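PDB 6DET: Tv2483, which selectively binds L-arginine as a lipoprotein of the solute-binding family 3, probably delivering the amino acid to an ABC transporter. Local coordinates for residues P27-V32 with R71-H76; F66-R71 with A239-D244; F250-K253 with S257-S260. All blocks are in the same frame, centred on the assembly; numbering follows the deposited sequence.

All three contacts lie in the same lobe of the two-lobed binding protein, and segments 27-32, 239-244, 250-253 and 257-260 add no residue to the arginine pocket. Interactions 1 and 2 share Arg71 and helix 61-73, with centres about 13 Å apart. Arg72 of interaction 1 joins them: its NH1 is 2.8 Å from Glu240 OE1 and 2.9 Å from Asp244 OD2 in salt bridges. Interaction 3 has its centre about 14 Å from that of interaction 2, which it touches through Asn242 OD1 and Ser260 OG, 2.6 Å apart, and through Phe250 against Glu68. Interactions 1 and 3 do not touch; their centres are about 26 Å apart.

Interaction 1. Residues P27-V32 with R71-H76; sequences PSWSKV and RRLGIH
Val32 and Ile75 make the tight part of this contact: Val32 CG1 lies 3.7 Å from Ile75 CD1, both side chains are buried, and both also rest on Leu38 of strand 37-42. Ile75 gets its terminal methyl there by a first torsion of 64°, which holds CG1 between the backbone N and the carbonyl carbon, followed by an extended second torsion that carries CD1 out toward the helix of Val32. The same methyl lies near the plane of the Trp29 indole at its edge, 4.4 Å from CZ3, a looser approach. Segment 71-76 is the turn where helix 61-73 gives way to strand 76-81. That helix is the connection of a beta-alpha-beta crossover, since strands 37-42 and 76-81 run parallel beside each other. Gly74, with positive phi, ends the helix in a Schellman motif, its N bonded to Arg71 O at 3.1 Å, and Ile75 is then turned inward toward segment 27-32. The outer side is more open. Here the partly exposed Trp29 and Leu73 meet obliquely, Trp29 CH2 standing 4.1 Å from Leu73 CD2. No hydrogen bond crosses between the segments. Helix 228-243 backs both halves, Leu230 meeting Val32 on the buried side, while Lys233 touches Trp29 and Val237 touches Leu73.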
loop_
_atom_site.group_PDB
_atom_site.type_symbol
_atom_site.label_atom_id
_atom_site.label_comp_id
_atom_site.label_asym_id
_atom_site.label_seq_id
_atom_site.Cartn_x
_atom_site.Cartn_y
_atom_site.Cartn_z
ATOM N N PRO A 27 -8.763 4.749 -25.366
ATOM C CA PRO A 27 -8.563 3.328 -25.685
ATOM C C PRO A 27 -7.962 2.475 -24.567
ATOM O O PRO A 27 -7.511 1.364 -24.850
ATOM C CB PRO A 27 -7.595 3.388 -26.876
ATOM C CG PRO A 27 -6.808 4.611 -26.608
ATOM C CD PRO A 27 -7.753 5.606 -26.000
ATOM N N SER A 28 -7.954 2.928 -23.312
ATOM C CA SER A 28 -7.184 2.180 -22.312
ATOM C C SER A 28 -7.832 0.829 -22.005
ATOM O O SER A 28 -7.131 -0.182 -21.871
ATOM C CB SER A 28 -6.988 3.001 -21.029
ATOM O OG SER A 28 -8.216 3.440 -20.432
ATOM N N TRP A 29 -9.167 0.774 -21.914
ATOM C CA TRP A 29 -9.813 -0.528 -21.763
ATOM C C TRP A 29 -9.616 -1.382 -23.008
ATOM O O TRP A 29 -9.253 -2.563 -22.915
ATOM C CB TRP A 29 -11.302 -0.379 -21.439
ATOM C CG TRP A 29 -12.022 -1.683 -21.602
ATOM C CD1 TRP A 29 -13.019 -1.960 -22.496
ATOM C CD2 TRP A 29 -11.753 -2.909 -20.913
ATOM N NE1 TRP A 29 -13.407 -3.272 -22.386
ATOM C CE2 TRP A 29 -12.647 -3.876 -21.420
ATOM C CE3 TRP A 29 -10.851 -3.282 -19.912
ATOM C CZ2 TRP A 29 -12.664 -5.192 -20.961
ATOM C CZ3 TRP A 29 -10.876 -4.601 -19.456
ATOM C CH2 TRP A 29 -11.782 -5.532 -19.984
ATOM N N SER A 30 -9.865 -0.819 -24.197
ATOM C CA SER A 30 -9.669 -1.600 -25.411
ATOM C C SER A 30 -8.277 -2.234 -25.464
ATOM O O SER A 30 -8.121 -3.393 -25.877
ATOM C CB SER A 30 -9.902 -0.717 -26.627
ATOM O OG SER A 30 -11.281 -0.376 -26.690
ATOM N N LYS A 31 -7.248 -1.480 -25.085
ATOM C CA LYS A 31 -5.891 -2.021 -25.150
ATOM C C LYS A 31 -5.751 -3.252 -24.255
ATOM O O LYS A 31 -5.166 -4.267 -24.657
ATOM C CB LYS A 31 -4.889 -0.942 -24.764
ATOM C CG LYS A 31 -4.612 0.089 -25.844
ATOM C CD LYS A 31 -3.647 1.178 -25.365
ATOM C CE LYS A 31 -3.643 2.330 -26.374
ATOM N NZ LYS A 31 -2.926 3.541 -25.909
ATOM N N VAL A 32 -6.298 -3.182 -23.038
ATOM C CA VAL A 32 -6.235 -4.307 -22.109
ATOM C C VAL A 32 -7.056 -5.483 -22.617
ATOM O O VAL A 32 -6.633 -6.643 -22.514
ATOM C CB VAL A 32 -6.705 -3.847 -20.715
ATOM C CG1 VAL A 32 -7.031 -5.036 -19.821
ATOM C CG2 VAL A 32 -5.658 -2.937 -20.117
ATOM N N ARG A 71 -10.551 -12.389 -13.682
ATOM C CA ARG A 71 -11.331 -13.537 -14.110
ATOM C C ARG A 71 -12.683 -13.087 -14.640
ATOM O O ARG A 71 -13.120 -13.525 -15.704
ATOM C CB ARG A 71 -11.530 -14.538 -12.976
ATOM C CG ARG A 71 -12.249 -15.805 -13.459
ATOM C CD ARG A 71 -12.657 -16.686 -12.305
ATOM N NE ARG A 71 -13.760 -16.088 -11.561
ATOM C CZ ARG A 71 -15.036 -16.168 -11.932
ATOM N NH1 ARG A 71 -15.365 -16.832 -13.024
ATOM N NH2 ARG A 71 -15.984 -15.583 -11.213
ATOM N N ARG A 72 -13.355 -12.206 -13.901
ATOM C CA ARG A 72 -14.667 -11.736 -14.342
ATOM C C ARG A 72 -14.582 -10.951 -15.644
ATOM O O ARG A 72 -15.545 -10.956 -16.428
ATOM C CB ARG A 72 -15.307 -10.877 -13.250
ATOM C CG ARG A 72 -15.720 -11.678 -12.039
ATOM C CD ARG A 72 -16.422 -10.841 -10.967
ATOM N NE ARG A 72 -16.588 -11.601 -9.735
ATOM C CZ ARG A 72 -17.529 -11.371 -8.823
ATOM N NH1 ARG A 72 -18.415 -10.398 -9.006
ATOM N NH2 ARG A 72 -17.578 -12.113 -7.722
ATOM N N LEU A 73 -13.489 -10.222 -15.866
ATOM C CA LEU A 73 -13.311 -9.457 -17.099
ATOM C C LEU A 73 -12.822 -10.294 -18.267
ATOM O O LEU A 73 -12.742 -9.780 -19.398
ATOM C CB LEU A 73 -12.345 -8.302 -16.868
ATOM C CG LEU A 73 -12.903 -7.170 -16.005
ATOM C CD1 LEU A 73 -11.825 -6.193 -15.684
ATOM C CD2 LEU A 73 -14.078 -6.467 -16.736
ATOM N N GLY A 74 -12.543 -11.574 -18.050
ATOM C CA GLY A 74 -12.105 -12.417 -19.150
ATOM C C GLY A 74 -10.673 -12.176 -19.590
ATOM O O GLY A 74 -10.332 -12.477 -20.743
ATOM N N ILE A 75 -9.811 -11.695 -18.687
ATOM C CA ILE A 75 -8.438 -11.320 -18.999
ATOM C C ILE A 75 -7.517 -11.970 -17.979
ATOM O O ILE A 75 -7.931 -12.320 -16.868
ATOM C CB ILE A 75 -8.225 -9.782 -19.005
ATOM C CG1 ILE A 75 -8.457 -9.179 -17.616
ATOM C CG2 ILE A 75 -9.147 -9.126 -20.044
ATOM C CD1 ILE A 75 -8.305 -7.665 -17.567
ATOM N N HIS A 76 -6.217 -12.066 -18.352
ATOM C CA HIS A 76 -5.253 -12.740 -17.486
ATOM C C HIS A 76 -4.555 -11.735 -16.575
ATOM O O HIS A 76 -4.046 -10.711 -17.057
ATOM C CB HIS A 76 -4.219 -13.498 -18.325
ATOM C CG HIS A 76 -3.239 -14.284 -17.507
ATOM N ND1 HIS A 76 -3.624 -15.303 -16.662
ATOM C CD2 HIS A 76 -1.891 -14.192 -17.396
ATOM C CE1 HIS A 76 -2.556 -15.807 -16.069
ATOM N NE2 HIS A 76 -1.492 -15.151 -16.495
#

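Interaction 2. Residues F66-R71 with A239-D244; sequences FTELCR and AEMNED
Glu68 OE2 is gripped by two arginines of its own helix: Arg71 NH2 at 2.9 Å and Arg72 NE, both in salt bridges. The contact joins helix 61-73 to the end of helix 228-243 in one lobe of the solute-binding fold. Arg71 takes the carboxylate side-on, its NE giving Glu68 OE1 a nearly straight bond of 2.9 Å (174°). Both oxygens are met on their syn sides and the bonds lie close to the guanidinium plane, so the paired bonds fix the rotation of the carboxylate. Arg72 then spans to Glu240, on the last turn of helix 228-243, and to Asp244 just past its end; placed among three acidic groups, it would offset their mutual repulsion. Beneath this charged layer the crossing is apolar. Met241 reaches across to helix 61-73, where its sulfur lies against the backbone of Leu69, SD to CA 3.6 Å, and beside CB of the same residue at 3.8 Å. Leu69 itself packs on Ile234, Val237 and Leu238 of helix 228-243. A bend in the last torsion of Met241 (chi3 60°) swings its methyl obliquely across the aliphatic part of Glu68, CE reaching CG at 3.6 Å.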
loop_
_atom_site.group_PDB
_atom_site.type_symbol
_atom_site.label_atom_id
_atom_site.label_comp_id
_atom_site.label_asym_id
_atom_site.label_seq_id
_atom_site.Cartn_x
_atom_site.Cartn_y
_atom_site.Cartn_z
ATOM N N PHE A 66 -7.426 -8.740 -7.479
ATOM C CA PHE A 66 -7.163 -8.586 -8.904
ATOM C C PHE A 66 -7.282 -9.902 -9.646
ATOM O O PHE A 66 -7.653 -9.910 -10.824
ATOM C CB PHE A 66 -5.780 -7.959 -9.128
ATOM C CG PHE A 66 -5.826 -6.462 -9.214
ATOM C CD1 PHE A 66 -6.260 -5.843 -10.369
ATOM C CD2 PHE A 66 -5.495 -5.670 -8.128
ATOM C CE1 PHE A 66 -6.343 -4.462 -10.459
ATOM C CE2 PHE A 66 -5.560 -4.294 -8.226
ATOM C CZ PHE A 66 -5.983 -3.688 -9.372
ATOM N N THR A 67 -7.007 -11.034 -8.988
ATOM C CA THR A 67 -7.175 -12.316 -9.667
ATOM C C THR A 67 -8.638 -12.542 -10.041
ATOM O O THR A 67 -8.948 -12.979 -11.159
ATOM C CB THR A 67 -6.665 -13.456 -8.778
ATOM O OG1 THR A 67 -5.256 -13.299 -8.539
ATOM C CG2 THR A 67 -6.900 -14.806 -9.437
ATOM N N GLU A 68 -9.557 -12.245 -9.113
ATOM C CA GLU A 68 -10.978 -12.474 -9.353
ATOM C C GLU A 68 -11.545 -11.417 -10.293
ATOM O O GLU A 68 -12.358 -11.730 -11.171
ATOM C CB GLU A 68 -11.737 -12.488 -8.019
ATOM C CG GLU A 68 -13.256 -12.542 -8.159
ATOM C CD GLU A 68 -13.750 -13.778 -8.882
ATOM O OE1 GLU A 68 -12.945 -14.697 -9.171
ATOM O OE2 GLU A 68 -14.975 -13.836 -9.176
ATOM N N LEU A 69 -11.117 -10.167 -10.129
ATOM C CA LEU A 69 -11.542 -9.111 -11.032
ATOM C C LEU A 69 -11.186 -9.450 -12.477
ATOM O O LEU A 69 -12.027 -9.345 -13.375
ATOM C CB LEU A 69 -10.899 -7.803 -10.617
ATOM C CG LEU A 69 -11.208 -6.655 -11.561
ATOM C CD1 LEU A 69 -11.841 -5.502 -10.815
ATOM C CD2 LEU A 69 -9.914 -6.248 -12.200
ATOM N N CYS A 70 -9.934 -9.860 -12.720
ATOM C CA CYS A 70 -9.530 -10.200 -14.081
ATOM C C CYS A 70 -10.270 -11.433 -14.575
ATOM O O CYS A 70 -10.641 -11.517 -15.756
ATOM C CB CYS A 70 -8.001 -10.399 -14.128
ATOM S SG CYS A 70 -7.065 -8.903 -14.008
ATOM N N ARG A 71 -10.551 -12.389 -13.682
ATOM C CA ARG A 71 -11.331 -13.537 -14.110
ATOM C C ARG A 71 -12.683 -13.087 -14.640
ATOM O O ARG A 71 -13.120 -13.525 -15.704
ATOM C CB ARG A 71 -11.530 -14.538 -12.976
ATOM C CG ARG A 71 -12.249 -15.805 -13.459
ATOM C CD ARG A 71 -12.657 -16.686 -12.305
ATOM N NE ARG A 71 -13.760 -16.088 -11.561
ATOM C CZ ARG A 71 -15.036 -16.168 -11.932
ATOM N NH1 ARG A 71 -15.365 -16.832 -13.024
ATOM N NH2 ARG A 71 -15.984 -15.583 -11.213
ATOM N N ALA A 239 -17.090 -2.912 -7.722
ATOM C CA ALA A 239 -18.357 -2.663 -7.032
ATOM C C ALA A 239 -19.180 -3.939 -6.937
ATOM O O ALA A 239 -19.732 -4.255 -5.874
ATOM C CB ALA A 239 -19.134 -1.559 -7.739
ATOM N N GLU A 240 -19.266 -4.687 -8.036
ATOM C CA GLU A 240 -19.976 -5.958 -8.039
ATOM C C GLU A 240 -19.368 -6.905 -7.015
ATOM O O GLU A 240 -20.089 -7.581 -6.269
ATOM C CB GLU A 240 -19.924 -6.566 -9.448
ATOM C CG GLU A 240 -20.608 -7.927 -9.624
ATOM C CD GLU A 240 -20.437 -8.506 -11.040
ATOM O OE1 GLU A 240 -19.371 -9.090 -11.332
ATOM O OE2 GLU A 240 -21.365 -8.367 -11.868
ATOM N N MET A 241 -18.033 -6.969 -6.979
ATOM C CA MET A 241 -17.341 -7.893 -6.090
ATOM C C MET A 241 -17.479 -7.480 -4.630
ATOM O O MET A 241 -17.332 -8.325 -3.736
ATOM C CB MET A 241 -15.847 -7.970 -6.458
ATOM C CG MET A 241 -15.576 -8.675 -7.750
ATOM S SD MET A 241 -13.876 -8.450 -8.342
ATOM C CE MET A 241 -12.968 -9.146 -6.988
ATOM N N ASN A 242 -17.736 -6.198 -4.367
ATOM C CA ASN A 242 -17.919 -5.756 -2.988
ATOM C C ASN A 242 -19.344 -6.000 -2.534
ATOM O O ASN A 242 -19.570 -6.481 -1.420
ATOM C CB ASN A 242 -17.565 -4.279 -2.847
ATOM C CG ASN A 242 -17.280 -3.897 -1.413
ATOM O OD1 ASN A 242 -16.356 -4.430 -0.805
ATOM N ND2 ASN A 242 -18.086 -2.998 -0.854
ATOM N N GLU A 243 -20.316 -5.675 -3.397
ATOM C CA GLU A 243 -21.723 -5.854 -3.039
ATOM C C GLU A 243 -22.063 -7.321 -2.864
ATOM O O GLU A 243 -22.882 -7.665 -2.007
ATOM C CB GLU A 243 -22.625 -5.242 -4.106
ATOM C CG GLU A 243 -24.114 -5.613 -3.973
ATOM C CD GLU A 243 -24.694 -5.208 -2.654
ATOM O OE1 GLU A 243 -24.155 -4.258 -2.072
ATOM O OE2 GLU A 243 -25.708 -5.815 -2.220
ATOM N N ASP A 244 -21.464 -8.203 -3.676
ATOM C CA ASP A 244 -21.792 -9.618 -3.613
ATOM C C ASP A 244 -20.961 -10.361 -2.575
ATOM O O ASP A 244 -21.038 -11.589 -2.513
ATOM C CB ASP A 244 -21.676 -10.288 -4.996
ATOM C CG ASP A 244 -20.241 -10.553 -5.462
ATOM O OD1 ASP A 244 -19.289 -10.424 -4.673
ATOM O OD2 ASP A 244 -20.090 -10.947 -6.659
#

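Interaction 3. Residues F250-K253 with S257-S260; sequences FSRK and SNLS
Hydrogen bonding between the segments centres on one hydroxyl, that of Ser251, which meets both Ser257 and Leu259. Ser251 OG donates to Ser257 O at 2.7 Å, in the carbonyl plane and on a lone pair, and accepts from Leu259 N at 2.8 Å in a nearly straight bond (171°). Its first torsion, 179°, sets OG opposite the backbone N and aims it out of helix 246-255 into the returning chain. The loop has a bond of its own: Asn258 OD1 accepts from Ser260 N at 3.0 Å, the donor standing above the carbonyl plane. This Asx turn, Asn258 to Ser260, has at its middle Leu259, whose N-H Ser251 receives. Ser260 OG continues to Asn242, tying the loop to helix 228-243.

Van der Waals contact fills in around these bonds. The extended Arg252 side chain passes obliquely by Asn258, whose CB lies over one face of the guanidinium, offset toward its rim, with NH2 to CB 3.8 Å; the guanidinium and amide planes are 59° apart. The polar end of Arg252 turns back along the chain: NH1 bonds Asn249 of its own helix and forms a salt bridge with Glu245 just before that helix. Leu259 adds a CB contact to Ser251 OG at 3.7 Å.

Segment 257-260 has no regular structure, yet the buried hydroxyl both gives and receives a bond with its backbone. The chain leaving the last helix is thus pinned to that helix by a serine matching one C=O and one N-H, while the arginine beside it adds contact over Asn258 and no hydrogen bond to segment 257-260.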
loop_
_atom_site.group_PDB
_atom_site.type_symbol
_atom_site.label_atom_id
_atom_site.label_comp_id
_atom_site.label_asym_id
_atom_site.label_seq_id
_atom_site.Cartn_x
_atom_site.Cartn_y
_atom_site.Cartn_z
ATOM N N PHE A 250 -12.832 -11.868 1.196
ATOM C CA PHE A 250 -11.370 -11.801 1.111
ATOM C C PHE A 250 -10.807 -11.058 2.316
ATOM O O PHE A 250 -9.764 -11.428 2.861
ATOM C CB PHE A 250 -10.895 -11.081 -0.163
ATOM C CG PHE A 250 -11.096 -11.841 -1.486
ATOM C CD1 PHE A 250 -11.107 -13.229 -1.561
ATOM C CD2 PHE A 250 -11.226 -11.115 -2.672
ATOM C CE1 PHE A 250 -11.265 -13.878 -2.791
ATOM C CE2 PHE A 250 -11.393 -11.760 -3.880
ATOM C CZ PHE A 250 -11.413 -13.139 -3.937
ATOM N N SER A 251 -11.448 -9.956 2.704
ATOM C CA SER A 251 -10.965 -9.199 3.853
ATOM C C SER A 251 -11.023 -10.032 5.130
ATOM O O SER A 251 -10.100 -9.988 5.960
ATOM C CB SER A 251 -11.794 -7.925 4.006
ATOM O OG SER A 251 -11.371 -7.171 5.131
ATOM N N ARG A 252 -12.112 -10.782 5.321
ATOM C CA ARG A 252 -12.232 -11.623 6.511
ATOM C C ARG A 252 -11.148 -12.694 6.511
ATOM O O ARG A 252 -10.554 -12.987 7.551
ATOM C CB ARG A 252 -13.634 -12.248 6.577
ATOM C CG ARG A 252 -14.758 -11.213 6.719
ATOM C CD ARG A 252 -16.129 -11.840 6.967
ATOM N NE ARG A 252 -17.117 -10.805 7.233
ATOM C CZ ARG A 252 -17.976 -10.324 6.333
ATOM N NH1 ARG A 252 -17.990 -10.798 5.091
ATOM N NH2 ARG A 252 -18.834 -9.367 6.672
ATOM N N LYS A 253 -10.858 -13.256 5.340
ATOM C CA LYS A 253 -9.769 -14.223 5.197
ATOM C C LYS A 253 -8.440 -13.648 5.660
ATOM O O LYS A 253 -7.688 -14.300 6.404
ATOM C CB LYS A 253 -9.673 -14.661 3.737
ATOM C CG LYS A 253 -8.488 -15.561 3.373
ATOM C CD LYS A 253 -8.377 -15.650 1.828
ATOM C CE LYS A 253 -7.146 -16.389 1.335
ATOM N NZ LYS A 253 -7.120 -16.381 -0.157
ATOM N N SER A 257 -11.678 -9.586 9.769
ATOM C CA SER A 257 -12.936 -8.832 9.687
ATOM C C SER A 257 -13.022 -8.155 8.332
ATOM O O SER A 257 -12.056 -8.140 7.552
ATOM C CB SER A 257 -13.032 -7.796 10.811
ATOM O OG SER A 257 -12.105 -6.747 10.589
ATOM N N ASN A 258 -14.199 -7.585 8.049
ATOM C CA ASN A 258 -14.442 -6.906 6.776
ATOM C C ASN A 258 -14.010 -5.456 6.902
ATOM O O ASN A 258 -14.713 -4.634 7.520
ATOM C CB ASN A 258 -15.913 -6.992 6.382
ATOM C CG ASN A 258 -16.217 -6.182 5.160
ATOM O OD1 ASN A 258 -15.311 -5.829 4.391
ATOM N ND2 ASN A 258 -17.488 -5.876 4.968
ATOM N N LEU A 259 -12.881 -5.130 6.265
ATOM C CA LEU A 259 -12.331 -3.782 6.257
ATOM C C LEU A 259 -12.608 -3.043 4.949
ATOM O O LEU A 259 -12.119 -1.922 4.769
ATOM C CB LEU A 259 -10.817 -3.815 6.504
ATOM C CG LEU A 259 -10.336 -4.458 7.789
ATOM C CD1 LEU A 259 -8.817 -4.352 7.894
ATOM C CD2 LEU A 259 -11.003 -3.811 9.013
ATOM N N SER A 260 -13.361 -3.636 4.030
ATOM C CA SER A 260 -13.507 -3.043 2.703
ATOM C C SER A 260 -14.355 -1.777 2.798
ATOM O O SER A 260 -15.428 -1.792 3.414
ATOM C CB SER A 260 -14.164 -4.035 1.744
ATOM O OG SER A 260 -14.355 -3.433 0.483
#